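Local atomic coordinates of N-acetylglucosaminidase (Paenibacillus barengoltzii, PDB entry 6INX), a protein that probably hydrolyses glycosidic bonds of N-acetylglucosamine-containing sugars, as a member of glycoside hydrolase family 18. Residues 153-159 and 177-183; 170-175 and 223-229; 276-280 and 291-296. All coordinates share one frame; numbering follows the deposited sequence.

Interactions 1 and 2 belong to the family 18 TIM barrel, whereas interaction 3 lies in a separate antiparallel sheet inserted between the barrel strands 230-235 and 320-324. Interaction 1 pairs the neighbouring barrel strands 153-159 and 179-183. Interaction 2 joins helix 170-173 to the turn that leads into strand 230-235, and its segments alternate with those of interaction 1 along the chain. Their centres are about 10 Å apart, and they touch at Lys-229, whose O probably accepts from Val-180 N (2.8 Å) and whose NZ bonds Leu-177 O, making one continuous piece of barrel. Interaction 3 follows later, its centre about 35 Å from that of interaction 1 and about 41 Å from that of interaction 2, across the chain's centre from the latter.

Interaction 1 (153-159 and 177-183); sequences WLTIAAG and LDFVQLM
Asp-178 and Trp-153 meet beside a parallel strand pair, 153-159 with 179-183, in the wall of the family 18 TIM barrel. Asp-178 CB rests 3.5 Å from Trp-153 CE3, near the rim of the indole. With chi1 at -66°, CG stands anti to the carbonyl carbon, and the carboxylate leans across the ring at 29° between planes. OD1 lies over one face of the indole, offset toward its rim, 3.7 Å from Trp-153 CE3, and also takes a hydrogen bond from His-151. OD2 turns to the strand backbone and accepts from Leu-154 N at 2.9 Å, while forming a salt bridge to Arg-138. In return Asp-178 N donates to Leu-154 O (2.8 Å). An alanine here would probably leave Leu-154 N and the Arg-138 charge without their mate. Further along, Gln-181 N binds Ile-156 O, Ala-158 N binds Gln-181 O, and Met-183 N binds Ala-158 O. Leu-177 CD1 packs 3.6 Å from Ile-156 CG1 on the helix-covered outer side. On the inner side Thr-155 OG1 bonds to Asp-107, probably part of the acidic family 18 signature on strand 105-109. The methyl of the same threonine makes a CH-pi contact: Thr-155 CG2 stands 3.7 Å from the Phe-179 ring centroid, nearly on the ring normal.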
ATOM      1  N   TRP A 153     -27.431 -19.434   6.353  1.00 11.55           N
ATOM      2  CA  TRP A 153     -26.556 -18.270   6.401  1.00 10.66           C
ATOM      3  C   TRP A 153     -25.648 -18.199   5.176  1.00 13.20           C
ATOM      4  O   TRP A 153     -25.219 -19.220   4.637  1.00 11.66           O
ATOM      5  CB  TRP A 153     -25.671 -18.317   7.649  1.00 13.01           C
ATOM      6  CG  TRP A 153     -26.419 -18.206   8.946  1.00 14.51           C
ATOM      7  CD1 TRP A 153     -27.352 -19.080   9.434  1.00 17.67           C
ATOM      8  CD2 TRP A 153     -26.282 -17.177   9.928  1.00 21.26           C
ATOM      9  NE1 TRP A 153     -27.806 -18.652  10.656  1.00 23.19           N
ATOM     10  CE2 TRP A 153     -27.168 -17.483  10.980  1.00 18.83           C
ATOM     11  CE3 TRP A 153     -25.497 -16.026  10.020  1.00 23.98           C
ATOM     12  CZ2 TRP A 153     -27.293 -16.678  12.109  1.00 23.12           C
ATOM     13  CZ3 TRP A 153     -25.626 -15.223  11.136  1.00 22.54           C
ATOM     14  CH2 TRP A 153     -26.513 -15.556  12.169  1.00 24.09           C
ATOM     15  N   LEU A 154     -25.319 -16.969   4.776  1.00 10.61           N
ATOM     16  CA  LEU A 154     -24.296 -16.728   3.763  1.00  9.86           C
ATOM     17  C   LEU A 154     -23.474 -15.540   4.228  1.00 11.30           C
ATOM     18  O   LEU A 154     -24.027 -14.471   4.494  1.00 12.02           O
ATOM     19  CB  LEU A 154     -24.921 -16.438   2.392  1.00 10.40           C
ATOM     20  CG  LEU A 154     -23.922 -16.282   1.239  1.00 11.42           C
ATOM     21  CD1 LEU A 154     -23.165 -17.586   1.003  1.00 14.62           C
ATOM     22  CD2 LEU A 154     -24.655 -15.827  -0.017  1.00 11.25           C
ATOM     23  N   THR A 155     -22.166 -15.739   4.360  1.00  9.71           N
ATOM     24  CA  THR A 155     -21.247 -14.676   4.742  1.00  9.71           C
ATOM     25  C   THR A 155     -20.070 -14.718   3.783  1.00  9.45           C
ATOM     26  O   THR A 155     -19.957 -15.623   2.953  1.00 10.64           O
ATOM     27  CB  THR A 155     -20.751 -14.844   6.187  1.00 13.24           C
ATOM     28  OG1 THR A 155     -19.980 -16.043   6.287  1.00 12.69           O
ATOM     29  CG2 THR A 155     -21.918 -14.934   7.174  1.00 12.98           C
ATOM     30  N   ILE A 156     -19.193 -13.713   3.888  1.00  9.69           N
ATOM     31  CA  ILE A 156     -17.926 -13.720   3.172  1.00 10.67           C
ATOM     32  C   ILE A 156     -16.827 -13.310   4.134  1.00 10.47           C
ATOM     33  O   ILE A 156     -17.066 -12.672   5.160  1.00 11.27           O
ATOM     34  CB  ILE A 156     -17.889 -12.794   1.932  1.00 10.65           C
ATOM     35  CG1 ILE A 156     -17.998 -11.317   2.353  1.00 10.67           C
ATOM     36  CG2 ILE A 156     -18.944 -13.214   0.905  1.00 10.98           C
ATOM     37  CD1 ILE A 156     -17.792 -10.333   1.204  1.00 10.56           C
ATOM     38  N   ALA A 157     -15.607 -13.698   3.788  1.00  9.60           N
ATOM     39  CA  ALA A 157     -14.415 -13.085   4.351  1.00  9.95           C
ATOM     40  C   ALA A 157     -13.831 -12.174   3.286  1.00  9.71           C
ATOM     41  O   ALA A 157     -13.605 -12.608   2.145  1.00 11.07           O
ATOM     42  CB  ALA A 157     -13.385 -14.149   4.726  1.00 11.57           C
ATOM     43  N   ALA A 158     -13.586 -10.922   3.652  1.00 10.08           N
ATOM     44  CA  ALA A 158     -13.171  -9.896   2.713  1.00 10.10           C
ATOM     45  C   ALA A 158     -11.777  -9.387   3.044  1.00 10.05           C
ATOM     46  O   ALA A 158     -11.403  -9.291   4.215  1.00 10.39           O
ATOM     47  CB  ALA A 158     -14.152  -8.721   2.752  1.00 12.19           C
ATOM     48  N   GLY A 159     -11.019  -9.055   2.000  1.00 10.19           N
ATOM     49  CA  GLY A 159      -9.762  -8.361   2.193  1.00 10.03           C
ATOM     50  C   GLY A 159      -9.966  -6.981   2.785  1.00 10.72           C
ATOM     51  O   GLY A 159     -10.992  -6.338   2.574  1.00 11.00           O
ATOM     52  N   LEU A 177     -25.826 -10.974   2.341  1.00 10.88           N
ATOM     53  CA  LEU A 177     -25.006 -11.584   3.377  1.00 11.38           C
ATOM     54  C   LEU A 177     -25.552 -11.295   4.769  1.00 12.74           C
ATOM     55  O   LEU A 177     -26.047 -10.195   5.040  1.00 14.08           O
ATOM     56  CB  LEU A 177     -23.589 -11.032   3.313  1.00 10.82           C
ATOM     57  CG  LEU A 177     -22.914 -11.184   1.955  1.00 13.68           C
ATOM     58  CD1 LEU A 177     -21.523 -10.593   2.045  1.00 12.91           C
ATOM     59  CD2 LEU A 177     -22.891 -12.654   1.530  1.00 10.67           C
ATOM     60  N   ASP A 178     -25.437 -12.286   5.653  1.00 11.62           N
ATOM     61  CA  ASP A 178     -25.761 -12.051   7.058  1.00 11.74           C
ATOM     62  C   ASP A 178     -24.758 -11.107   7.695  1.00 14.51           C
ATOM     63  O   ASP A 178     -25.130 -10.248   8.503  1.00 14.32           O
ATOM     64  CB  ASP A 178     -25.794 -13.374   7.820  1.00 13.84           C
ATOM     65  CG  ASP A 178     -26.922 -14.271   7.372  1.00 15.99           C
ATOM     66  OD1 ASP A 178     -28.017 -14.190   7.962  1.00 16.88           O
ATOM     67  OD2 ASP A 178     -26.729 -15.041   6.420  1.00 13.73           O
ATOM     68  N   PHE A 179     -23.479 -11.273   7.371  1.00 12.39           N
ATOM     69  CA  PHE A 179     -22.465 -10.305   7.759  1.00 11.90           C
ATOM     70  C   PHE A 179     -21.254 -10.462   6.851  1.00 11.49           C
ATOM     71  O   PHE A 179     -21.149 -11.419   6.074  1.00 13.01           O
ATOM     72  CB  PHE A 179     -22.091 -10.375   9.248  1.00 17.27           C
ATOM     73  CG  PHE A 179     -21.708 -11.745   9.745  1.00 14.69           C
ATOM     74  CD1 PHE A 179     -22.609 -12.497  10.484  1.00 19.89           C
ATOM     75  CD2 PHE A 179     -20.440 -12.261   9.531  1.00 17.96           C
ATOM     76  CE1 PHE A 179     -22.258 -13.744  10.975  1.00 20.34           C
ATOM     77  CE2 PHE A 179     -20.083 -13.513  10.020  1.00 19.29           C
ATOM     78  CZ  PHE A 179     -20.994 -14.252  10.742  1.00 20.15           C
ATOM     79  N   VAL A 180     -20.368  -9.466   6.935  1.00 10.71           N
ATOM     80  CA  VAL A 180     -19.113  -9.405   6.196  1.00 13.42           C
ATOM     81  C   VAL A 180     -17.989  -9.486   7.217  1.00 13.47           C
ATOM     82  O   VAL A 180     -17.888  -8.628   8.101  1.00 14.40           O
ATOM     83  CB  VAL A 180     -19.007  -8.091   5.406  1.00 14.41           C
ATOM     84  CG1 VAL A 180     -17.655  -7.999   4.673  1.00 16.57           C
ATOM     85  CG2 VAL A 180     -20.176  -7.940   4.449  1.00 16.06           C
ATOM     86  N   GLN A 181     -17.128 -10.492   7.093  1.00 12.40           N
ATOM     87  CA  GLN A 181     -15.975 -10.619   7.982  1.00 14.19           C
ATOM     88  C   GLN A 181     -14.784  -9.935   7.328  1.00 14.17           C
ATOM     89  O   GLN A 181     -14.302 -10.385   6.285  1.00 15.10           O
ATOM     90  CB  GLN A 181     -15.671 -12.086   8.237  1.00 15.38           C
ATOM     91  CG  GLN A 181     -16.834 -12.830   8.840  1.00 18.25           C
ATOM     92  CD  GLN A 181     -16.573 -14.301   8.893  1.00 21.03           C
ATOM     93  OE1 GLN A 181     -16.537 -14.969   7.856  1.00 22.48           O
ATOM     94  NE2 GLN A 181     -16.370 -14.825  10.095  1.00 19.04           N
ATOM     95  N   LEU A 182     -14.304  -8.858   7.934  1.00 12.68           N
ATOM     96  CA  LEU A 182     -13.133  -8.168   7.417  1.00 12.09           C
ATOM     97  C   LEU A 182     -11.889  -8.863   7.944  1.00 11.99           C
ATOM     98  O   LEU A 182     -11.671  -8.944   9.161  1.00 11.03           O
ATOM     99  CB  LEU A 182     -13.129  -6.692   7.815  1.00 12.88           C
ATOM    100  CG  LEU A 182     -14.360  -5.874   7.457  1.00 12.38           C
ATOM    101  CD1 LEU A 182     -14.129  -4.420   7.867  1.00 14.30           C
ATOM    102  CD2 LEU A 182     -14.647  -6.014   5.974  1.00 15.45           C
ATOM    103  N   MET A 183     -11.064  -9.358   7.029  1.00  9.95           N
ATOM    104  CA  MET A 183      -9.839 -10.049   7.419  1.00 10.10           C
ATOM    105  C   MET A 183      -8.789  -8.995   7.771  1.00  9.47           C
ATOM    106  O   MET A 183      -7.851  -8.720   7.016  1.00 10.91           O
ATOM    107  CB  MET A 183      -9.375 -10.974   6.302  1.00 11.72           C
ATOM    108  CG  MET A 183     -10.233 -12.243   6.199  1.00 12.40           C
ATOM    109  SD  MET A 183      -9.643 -13.397   4.949  1.00 14.32           S
ATOM    110  CE  MET A 183     -10.011 -12.424   3.501  1.00 12.70           C
TER

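Interaction 2 (170-175 and 223-229); sequences MAEVQR and AGVPKEK
Ala-223 lies against the short helix 170-173: its CB is 4.2 Å from Met-170 CB, and one water bridges its carbonyl to Ala-171 N, donating to Ala-223 O and accepting from the amide. Gly-224 ends helix 213-222 with a Schellman motif. Its positive phi, 109°, suits glycine, and a side chain would also collide with Ala-171 CB. Gly-224 O approaches Gln-174 CG at 3.7 Å. Val-225 CG2 touches the methyl CE of Met-170 at 3.7 Å; Phe-220 and Val-180 extend this apolar patch. Pro-226 sets CD and CG against the amide of Gln-174, the side chains crossing at about a right angle, with CD 3.3 Å from OE1. Gln-174 CG sits between its backbone N and carbonyl carbon, chi1 62°, and the chain bends again at chi2, folding the amide back toward Ala-171; NE2 there gives a weak bond to Ala-171 O. Lys-229 reaches across with a chain extended beyond CG. Its NZ donates to Gln-174 O at 2.7 Å, coming from above the carbonyl plane, and more weakly to Gln-174 OE1 at 3.4 Å. A further bond from NZ to Leu-177 O ties Gln-174 to the approach to strand 179-183. Such helix-to-strand turns form the N-terminal rim of a TIM barrel, remote from the C-terminal strand ends that carry the active site in this fold.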
ATOM      1  N   MET A 170     -19.465  -3.538  -2.994  1.00 12.89           N
ATOM      2  CA  MET A 170     -19.831  -3.935  -1.638  1.00 10.68           C
ATOM      3  C   MET A 170     -21.231  -3.475  -1.245  1.00 13.69           C
ATOM      4  O   MET A 170     -21.892  -4.150  -0.453  1.00 13.39           O
ATOM      5  CB  MET A 170     -18.784  -3.462  -0.630  1.00 11.92           C
ATOM      6  CG  MET A 170     -17.497  -4.303  -0.639  1.00 13.08           C
ATOM      7  SD  MET A 170     -17.756  -6.094  -0.496  1.00 14.07           S
ATOM      8  CE  MET A 170     -18.767  -6.138   0.989  1.00 14.20           C
ATOM      9  N   ALA A 171     -21.706  -2.356  -1.797  1.00 13.75           N
ATOM     10  CA  ALA A 171     -23.057  -1.909  -1.474  1.00 14.63           C
ATOM     11  C   ALA A 171     -24.099  -2.901  -1.970  1.00 16.59           C
ATOM     12  O   ALA A 171     -25.157  -3.053  -1.350  1.00 17.41           O
ATOM     13  CB  ALA A 171     -23.308  -0.530  -2.085  1.00 16.88           C
ATOM     14  N   GLU A 172     -23.812  -3.583  -3.082  1.00 13.81           N
ATOM     15  CA  GLU A 172     -24.699  -4.629  -3.581  1.00 14.13           C
ATOM     16  C   GLU A 172     -24.431  -5.956  -2.876  1.00 15.13           C
ATOM     17  O   GLU A 172     -25.363  -6.652  -2.463  1.00 17.48           O
ATOM     18  CB  GLU A 172     -24.497  -4.795  -5.087  1.00 18.02           C
ATOM     19  CG  GLU A 172     -24.821  -3.560  -5.913  1.00 23.27           C
ATOM     20  CD  GLU A 172     -26.263  -3.119  -5.757  1.00 29.55           C
ATOM     21  OE1 GLU A 172     -26.494  -1.915  -5.512  1.00 38.35           O
ATOM     22  OE2 GLU A 172     -27.165  -3.976  -5.869  1.00 35.71           O
ATOM     23  N   VAL A 173     -23.153  -6.318  -2.754  1.00 13.79           N
ATOM     24  CA  VAL A 173     -22.751  -7.577  -2.125  1.00 14.65           C
ATOM     25  C   VAL A 173     -23.400  -7.743  -0.752  1.00 14.39           C
ATOM     26  O   VAL A 173     -23.915  -8.818  -0.409  1.00 13.49           O
ATOM     27  CB  VAL A 173     -21.216  -7.626  -2.029  1.00 13.67           C
ATOM     28  CG1 VAL A 173     -20.752  -8.662  -1.017  1.00 16.38           C
ATOM     29  CG2 VAL A 173     -20.593  -7.862  -3.416  1.00 14.65           C
ATOM     30  N   GLN A 174     -23.379  -6.680   0.060  1.00 14.11           N
ATOM     31  CA  GLN A 174     -23.793  -6.817   1.456  1.00 14.05           C
ATOM     32  C   GLN A 174     -25.249  -7.242   1.587  1.00 14.32           C
ATOM     33  O   GLN A 174     -25.619  -7.878   2.582  1.00 13.89           O
ATOM     34  CB  GLN A 174     -23.533  -5.521   2.232  1.00 16.04           C
ATOM     35  CG  GLN A 174     -24.313  -4.317   1.719  1.00 16.66           C
ATOM     36  CD  GLN A 174     -25.717  -4.217   2.300  1.00 18.11           C
ATOM     37  OE1 GLN A 174     -26.023  -4.823   3.325  1.00 18.56           O
ATOM     38  NE2 GLN A 174     -26.578  -3.456   1.632  1.00 24.70           N
ATOM     39  N   ARG A 175     -26.082  -6.909   0.594  1.00 14.52           N
ATOM     40  CA  ARG A 175     -27.511  -7.190   0.685  1.00 16.14           C
ATOM     41  C   ARG A 175     -27.795  -8.684   0.800  1.00 15.71           C
ATOM     42  O   ARG A 175     -28.811  -9.081   1.382  1.00 16.78           O
ATOM     43  CB  ARG A 175     -28.212  -6.573  -0.531  1.00 19.09           C
ATOM     44  CG  ARG A 175     -29.220  -7.448  -1.233  1.00 29.63           C
ATOM     45  CD  ARG A 175     -29.701  -6.770  -2.517  1.00 31.22           C
ATOM     46  NE  ARG A 175     -30.608  -7.623  -3.282  1.00 34.55           N
ATOM     47  CZ  ARG A 175     -31.932  -7.620  -3.143  1.00 34.64           C
ATOM     48  NH1 ARG A 175     -32.508  -6.808  -2.266  1.00 36.57           N
ATOM     49  NH2 ARG A 175     -32.679  -8.431  -3.882  1.00 37.43           N
ATOM     50  N   ALA A 223     -18.145   2.368   1.591  1.00 15.69           N
ATOM     51  CA  ALA A 223     -18.531   1.600   0.417  1.00 14.52           C
ATOM     52  C   ALA A 223     -19.965   1.094   0.499  1.00 17.16           C
ATOM     53  O   ALA A 223     -20.477   0.565  -0.494  1.00 18.11           O
ATOM     54  CB  ALA A 223     -17.553   0.434   0.214  1.00 14.41           C
ATOM     55  N   GLY A 224     -20.623   1.237   1.648  1.00 15.71           N
ATOM     56  CA  GLY A 224     -22.024   0.899   1.772  1.00 14.94           C
ATOM     57  C   GLY A 224     -22.362  -0.336   2.585  1.00 15.12           C
ATOM     58  O   GLY A 224     -23.501  -0.805   2.505  1.00 18.10           O
ATOM     59  N   VAL A 225     -21.437  -0.867   3.374  1.00 14.79           N
ATOM     60  CA  VAL A 225     -21.717  -2.001   4.251  1.00 12.86           C
ATOM     61  C   VAL A 225     -22.255  -1.451   5.567  1.00 15.81           C
ATOM     62  O   VAL A 225     -21.571  -0.636   6.205  1.00 14.87           O
ATOM     63  CB  VAL A 225     -20.479  -2.866   4.492  1.00 12.79           C
ATOM     64  CG1 VAL A 225     -20.845  -4.038   5.395  1.00 14.53           C
ATOM     65  CG2 VAL A 225     -19.892  -3.346   3.169  1.00 14.40           C
ATOM     66  N   PRO A 226     -23.439  -1.857   6.004  1.00 14.44           N
ATOM     67  CA  PRO A 226     -23.953  -1.381   7.294  1.00 16.38           C
ATOM     68  C   PRO A 226     -23.049  -1.822   8.434  1.00 17.99           C
ATOM     69  O   PRO A 226     -22.522  -2.935   8.436  1.00 15.33           O
ATOM     70  CB  PRO A 226     -25.330  -2.047   7.395  1.00 18.08           C
ATOM     71  CG  PRO A 226     -25.696  -2.429   5.990  1.00 19.06           C
ATOM     72  CD  PRO A 226     -24.395  -2.730   5.300  1.00 17.18           C
ATOM     73  N   LYS A 227     -22.881  -0.938   9.423  1.00 17.17           N
ATOM     74  CA  LYS A 227     -22.026  -1.268  10.562  1.00 16.61           C
ATOM     75  C   LYS A 227     -22.477  -2.551  11.247  1.00 15.96           C
ATOM     76  O   LYS A 227     -21.646  -3.351  11.696  1.00 18.00           O
ATOM     77  CB  LYS A 227     -22.047  -0.120  11.567  1.00 19.76           C
ATOM     78  CG  LYS A 227     -21.267   1.073  11.111  1.00 26.39           C
ATOM     79  CD  LYS A 227     -20.874   1.901  12.303  1.00 27.87           C
ATOM     80  CE  LYS A 227     -19.473   2.397  12.138  1.00 32.24           C
ATOM     81  NZ  LYS A 227     -19.297   3.135  10.857  1.00 40.12           N
ATOM     82  N   GLU A 228     -23.789  -2.760  11.357  1.00 19.61           N
ATOM     83  CA  GLU A 228     -24.302  -3.938  12.046  1.00 19.95           C
ATOM     84  C   GLU A 228     -23.971  -5.236  11.324  1.00 19.17           C
ATOM     85  O   GLU A 228     -24.228  -6.314  11.876  1.00 22.01           O
ATOM     86  CB  GLU A 228     -25.814  -3.815  12.268  1.00 26.46           C
ATOM     87  CG  GLU A 228     -26.637  -3.858  10.996  1.00 25.64           C
ATOM     88  CD  GLU A 228     -26.960  -2.472  10.460  1.00 29.54           C
ATOM     89  OE1 GLU A 228     -27.992  -2.338   9.768  1.00 36.84           O
ATOM     90  OE2 GLU A 228     -26.189  -1.517  10.728  1.00 26.13           O
ATOM     91  N   LYS A 229     -23.406  -5.162  10.118  1.00 16.24           N
ATOM     92  CA  LYS A 229     -22.958  -6.348   9.398  1.00 16.42           C
ATOM     93  C   LYS A 229     -21.447  -6.531   9.391  1.00 16.22           C
ATOM     94  O   LYS A 229     -20.963  -7.474   8.760  1.00 18.88           O
ATOM     95  CB  LYS A 229     -23.472  -6.338   7.948  1.00 17.34           C
ATOM     96  CG  LYS A 229     -24.952  -6.643   7.806  1.00 19.25           C
ATOM     97  CD  LYS A 229     -25.322  -6.884   6.353  1.00 17.71           C
ATOM     98  CE  LYS A 229     -26.764  -7.343   6.236  1.00 20.97           C
ATOM     99  NZ  LYS A 229     -27.159  -7.596   4.825  1.00 21.14           N
TER
HETATM  100  O   HOH W   1     -19.869   0.015  -3.073  1.00 26.44           O

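Interaction 3 (276-280 and 291-296); sequences NGFVR and LFDGQT
Asp-293 OD1, on a carboxylate stacked against the Phe-278 ring, is gripped by two backbone amides of its own turn: Thr-296 N at 2.8 Å, nearly along the C-O axis, and Gln-295 N at 2.9 Å, from above the carboxylate plane. The Gln-295 bond makes an Asx turn and the Thr-296 bond an Asx motif; together they help hold the carboxylate only 7° from parallel to the ring. With chi1 at 74°, Asp-293 CG lies between the backbone N and the carbonyl carbon, which puts the carboxylate alongside the ring. Asp-293 CB sits over the ring centre as a CH-pi contact, 3.7 Å from the Phe-278 centroid. Beyond it, OD2 lies over the same face, 3.6 Å from Phe-278 CZ. Thr-296 O meets the ring edge near CE2. Val-279 and Phe-292 form a hydrogen-bonded antiparallel pair: Val-279 N donates to Phe-292 O (2.9 Å), almost straight at the hydrogen, though from above the carbonyl plane, and Phe-292 N returns a bond to Val-279 O. Next, Leu-291 CD2 lies 3.6 Å from Arg-280 CB, while the guanidinium continues to a salt bridge with Asp-302. The contact closes the open end of a beta hairpin at the margin of a five-stranded antiparallel sheet, consistent with the insertion domain that many family 18 enzymes carry on their barrel.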
ATOM      1  N   ASN A 276      14.340 -15.167  25.295  1.00 21.25           N
ATOM      2  CA  ASN A 276      15.307 -15.475  24.238  1.00 18.04           C
ATOM      3  C   ASN A 276      15.802 -14.226  23.513  1.00 17.13           C
ATOM      4  O   ASN A 276      16.108 -14.270  22.318  1.00 19.44           O
ATOM      5  CB  ASN A 276      14.769 -16.515  23.255  1.00 21.97           C
ATOM      6  CG  ASN A 276      14.730 -17.903  23.849  1.00 27.90           C
ATOM      7  OD1 ASN A 276      15.747 -18.413  24.321  1.00 29.84           O
ATOM      8  ND2 ASN A 276      13.555 -18.519  23.844  1.00 21.23           N
ATOM      9  N   GLY A 277      15.881 -13.111  24.230  1.00 17.15           N
ATOM     10  CA  GLY A 277      16.371 -11.871  23.672  1.00 19.25           C
ATOM     11  C   GLY A 277      15.301 -10.977  23.085  1.00 16.85           C
ATOM     12  O   GLY A 277      15.596  -9.821  22.761  1.00 17.27           O
ATOM     13  N   PHE A 278      14.077 -11.472  22.933  1.00 17.17           N
ATOM     14  CA  PHE A 278      12.996 -10.690  22.351  1.00 14.17           C
ATOM     15  C   PHE A 278      12.315  -9.877  23.437  1.00 18.63           C
ATOM     16  O   PHE A 278      11.913 -10.420  24.471  1.00 20.33           O
ATOM     17  CB  PHE A 278      11.971 -11.602  21.676  1.00 13.58           C
ATOM     18  CG  PHE A 278      12.446 -12.184  20.380  1.00 13.83           C
ATOM     19  CD1 PHE A 278      13.200 -13.346  20.364  1.00 14.76           C
ATOM     20  CD2 PHE A 278      12.157 -11.564  19.173  1.00 13.42           C
ATOM     21  CE1 PHE A 278      13.648 -13.889  19.185  1.00 13.85           C
ATOM     22  CE2 PHE A 278      12.611 -12.097  17.981  1.00 13.61           C
ATOM     23  CZ  PHE A 278      13.355 -13.268  17.979  1.00 15.36           C
ATOM     24  N   VAL A 279      12.184  -8.582  23.200  1.00 16.06           N
ATOM     25  CA  VAL A 279      11.510  -7.675  24.117  1.00 15.29           C
ATOM     26  C   VAL A 279      10.133  -7.345  23.559  1.00 15.47           C
ATOM     27  O   VAL A 279       9.993  -7.049  22.363  1.00 13.61           O
ATOM     28  CB  VAL A 279      12.338  -6.396  24.315  1.00 15.40           C
ATOM     29  CG1 VAL A 279      11.629  -5.457  25.265  1.00 17.57           C
ATOM     30  CG2 VAL A 279      13.726  -6.748  24.821  1.00 18.97           C
ATOM     31  N   ARG A 280       9.114  -7.404  24.412  1.00 14.19           N
ATOM     32  CA  ARG A 280       7.786  -6.959  24.016  1.00 13.86           C
ATOM     33  C   ARG A 280       7.652  -5.453  24.183  1.00 15.51           C
ATOM     34  O   ARG A 280       7.957  -4.897  25.248  1.00 16.01           O
ATOM     35  CB  ARG A 280       6.700  -7.669  24.821  1.00 13.70           C
ATOM     36  CG  ARG A 280       5.293  -7.170  24.504  1.00 13.98           C
ATOM     37  CD  ARG A 280       4.299  -7.696  25.514  1.00 15.59           C
ATOM     38  NE  ARG A 280       2.901  -7.381  25.204  1.00 15.81           N
ATOM     39  CZ  ARG A 280       2.267  -6.267  25.570  1.00 15.68           C
ATOM     40  NH1 ARG A 280       2.909  -5.302  26.233  1.00 14.85           N
ATOM     41  NH2 ARG A 280       0.986  -6.096  25.260  1.00 18.28           N
ATOM     42  N   LEU A 291       7.321  -7.661  19.051  1.00 10.87           N
ATOM     43  CA  LEU A 291       8.542  -8.185  19.650  1.00 12.02           C
ATOM     44  C   LEU A 291       9.729  -7.835  18.770  1.00 11.73           C
ATOM     45  O   LEU A 291       9.629  -7.852  17.540  1.00 10.65           O
ATOM     46  CB  LEU A 291       8.494  -9.706  19.769  1.00 12.54           C
ATOM     47  CG  LEU A 291       7.270 -10.310  20.441  1.00 13.53           C
ATOM     48  CD1 LEU A 291       7.448 -11.824  20.558  1.00 13.93           C
ATOM     49  CD2 LEU A 291       7.056  -9.693  21.808  1.00 15.47           C
ATOM     50  N   PHE A 292      10.858  -7.532  19.402  1.00 12.06           N
ATOM     51  CA  PHE A 292      12.084  -7.277  18.665  1.00 12.31           C
ATOM     52  C   PHE A 292      13.258  -7.692  19.531  1.00 13.13           C
ATOM     53  O   PHE A 292      13.278  -7.401  20.729  1.00 13.85           O
ATOM     54  CB  PHE A 292      12.212  -5.788  18.315  1.00 11.92           C
ATOM     55  CG  PHE A 292      13.271  -5.494  17.292  1.00 11.44           C
ATOM     56  CD1 PHE A 292      13.293  -6.173  16.089  1.00 11.45           C
ATOM     57  CD2 PHE A 292      14.232  -4.519  17.523  1.00 11.85           C
ATOM     58  CE1 PHE A 292      14.260  -5.904  15.135  1.00 12.44           C
ATOM     59  CE2 PHE A 292      15.196  -4.230  16.557  1.00 13.38           C
ATOM     60  CZ  PHE A 292      15.202  -4.923  15.366  1.00 12.60           C
ATOM     61  N   ASP A 293      14.241  -8.353  18.917  1.00 12.35           N
ATOM     62  CA  ASP A 293      15.457  -8.768  19.610  1.00 13.09           C
ATOM     63  C   ASP A 293      16.693  -8.064  19.077  1.00 15.97           C
ATOM     64  O   ASP A 293      17.816  -8.467  19.408  1.00 16.98           O
ATOM     65  CB  ASP A 293      15.648 -10.283  19.506  1.00 15.38           C
ATOM     66  CG  ASP A 293      16.096 -10.728  18.117  1.00 15.35           C
ATOM     67  OD1 ASP A 293      15.869  -9.990  17.131  1.00 14.97           O
ATOM     68  OD2 ASP A 293      16.676 -11.825  17.991  1.00 16.27           O
ATOM     69  N   GLY A 294      16.514  -7.055  18.232  1.00 12.91           N
ATOM     70  CA  GLY A 294      17.615  -6.383  17.572  1.00 15.49           C
ATOM     71  C   GLY A 294      17.771  -6.737  16.112  1.00 13.66           C
ATOM     72  O   GLY A 294      18.526  -6.054  15.408  1.00 15.89           O
ATOM     73  N   GLN A 295      17.066  -7.770  15.625  1.00 12.01           N
ATOM     74  CA  GLN A 295      17.263  -8.290  14.279  1.00 15.00           C
ATOM     75  C   GLN A 295      15.970  -8.857  13.690  1.00 14.39           C
ATOM     76  O   GLN A 295      15.720  -8.722  12.490  1.00 13.55           O
ATOM     77  CB  GLN A 295      18.335  -9.382  14.348  1.00 21.15           C
ATOM     78  CG  GLN A 295      18.836  -9.912  13.032  1.00 27.09           C
ATOM     79  CD  GLN A 295      19.707 -11.148  13.211  1.00 21.28           C
ATOM     80  OE1 GLN A 295      19.589 -11.874  14.208  1.00 28.64           O
ATOM     81  NE2 GLN A 295      20.578 -11.399  12.242  1.00 27.95           N
ATOM     82  N   THR A 296      15.140  -9.487  14.521  1.00 14.03           N
ATOM     83  CA  THR A 296      13.917 -10.151  14.075  1.00 12.44           C
ATOM     84  C   THR A 296      12.720  -9.431  14.679  1.00 11.15           C
ATOM     85  O   THR A 296      12.641  -9.272  15.904  1.00 11.90           O
ATOM     86  CB  THR A 296      13.928 -11.624  14.507  1.00 14.22           C
ATOM     87  OG1 THR A 296      15.068 -12.286  13.939  1.00 15.50           O
ATOM     88  CG2 THR A 296      12.660 -12.343  14.052  1.00 12.08           C
TER